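Local coordinates for protein PP1b (Porcine reproductive and respiratory syndrome virus, PDB 6JDR) that probably unwinds RNA and DNA duplexes with 5' to 3' polarity, driven by ATP hydrolysis, as the helicase nsp10 cut from the viral replicase polyprotein, at residues A[148-152]-A[153-157]. The protein carries 1 engineered substitution. Residues are numbered along the deposited sequence; the frame is centred on the assembly and turned at random.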
# COMPACT_ATOMS: atom_id res chain seq x y z
N ILE A 148 3.84 7.08 1.57
CA ILE A 148 4.63 8.11 0.90
C ILE A 148 6.09 7.69 0.97
O ILE A 148 6.60 7.40 2.05
CB ILE A 148 4.48 9.49 1.58
CG1 ILE A 148 3.01 9.87 1.73
CG2 ILE A 148 5.22 10.55 0.78
CD1 ILE A 148 2.78 11.11 2.57
N GLY A 149 6.76 7.69 -0.18
CA GLY A 149 8.16 7.27 -0.24
C GLY A 149 9.11 8.37 0.21
O GLY A 149 8.69 9.51 0.42
N PRO A 150 10.40 8.03 0.36
CA PRO A 150 11.43 9.00 0.72
C PRO A 150 11.97 9.71 -0.52
O PRO A 150 11.59 9.35 -1.64
CB PRO A 150 12.52 8.12 1.34
CG PRO A 150 12.40 6.83 0.61
CD PRO A 150 10.96 6.67 0.19
N PRO A 151 12.84 10.72 -0.33
CA PRO A 151 13.46 11.43 -1.47
C PRO A 151 14.19 10.50 -2.44
O PRO A 151 14.00 10.61 -3.66
CB PRO A 151 14.44 12.38 -0.79
CG PRO A 151 13.83 12.65 0.54
CD PRO A 151 13.16 11.37 0.95
N GLY A 152 15.01 9.60 -1.92
CA GLY A 152 15.76 8.66 -2.75
C GLY A 152 14.97 7.41 -3.10
O GLY A 152 13.75 7.46 -3.23
N ALA A 153 15.68 6.29 -3.25
CA ALA A 153 15.08 5.00 -3.58
C ALA A 153 14.60 4.28 -2.33
O ALA A 153 14.63 4.84 -1.23
CB ALA A 153 16.08 4.14 -4.35
N GLY A 154 14.16 3.03 -2.49
CA GLY A 154 13.73 2.19 -1.36
C GLY A 154 12.25 1.87 -1.37
O GLY A 154 11.83 0.82 -0.88
N LYS A 155 11.45 2.79 -1.91
CA LYS A 155 9.99 2.62 -2.00
C LYS A 155 9.57 1.37 -2.79
O LYS A 155 8.55 0.75 -2.48
CB LYS A 155 9.31 3.87 -2.58
CG LYS A 155 9.88 4.39 -3.89
CD LYS A 155 10.72 5.65 -3.71
CE LYS A 155 9.86 6.90 -3.55
NZ LYS A 155 9.62 7.60 -4.84
N THR A 156 10.35 1.01 -3.81
CA THR A 156 10.08 -0.19 -4.60
C THR A 156 10.33 -1.45 -3.79
O THR A 156 9.60 -2.44 -3.91
CB THR A 156 10.96 -0.23 -5.87
OG1 THR A 156 10.92 1.03 -6.54
CG2 THR A 156 10.49 -1.33 -6.83
N HIS A 157 11.37 -1.41 -2.95
CA HIS A 157 11.78 -2.56 -2.14
C HIS A 157 10.87 -2.76 -0.92
O HIS A 157 10.79 -3.87 -0.39
CB HIS A 157 13.24 -2.41 -1.71
CG HIS A 157 14.19 -2.22 -2.87
ND1 HIS A 157 14.68 -3.28 -3.60
CD2 HIS A 157 14.71 -1.11 -3.42
CE1 HIS A 157 15.48 -2.82 -4.55
NE2 HIS A 157 15.52 -1.50 -4.46
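Lys155 reaches back from the first turn of helix 155-162 into the loop that precedes it, over Gly149, Pro150 and Gly152. Strand 145-148, loop and helix follow one another as in a P-loop (Walker A motif), consistent with the superfamily 1 helicase core, in which this loop wraps the phosphates of ATP. CB of Lys155 leaves the backbone toward the loop, and CG is set between the backbone N and the carbonyl carbon (chi1 51°). Bends at the three remaining torsions then fold the chain instead of extending it. CD comes to 3.6 Å from the carbonyl O of Gly152 and packs against CD of the Pro150 ring at 4.0 Å. CE comes close to two backbone atoms of the loop, 3.7 Å from CA of Gly149 and 3.6 Å from the carbonyl O of Pro150. NZ stays 4.1 Å from that same carbonyl O of Pro150 and forms a salt bridge with OD1 of Asp249. Nearby, Gly154 holds the N-cap position with a positive phi (113°), a backbone shape that glycine adopts readily. Pro150 also touches Leu273 and Thr275 of strand 270-276. Next to CD on the Pro150 ring, CG rests 3.5 Å from the carbonyl O of Ala153.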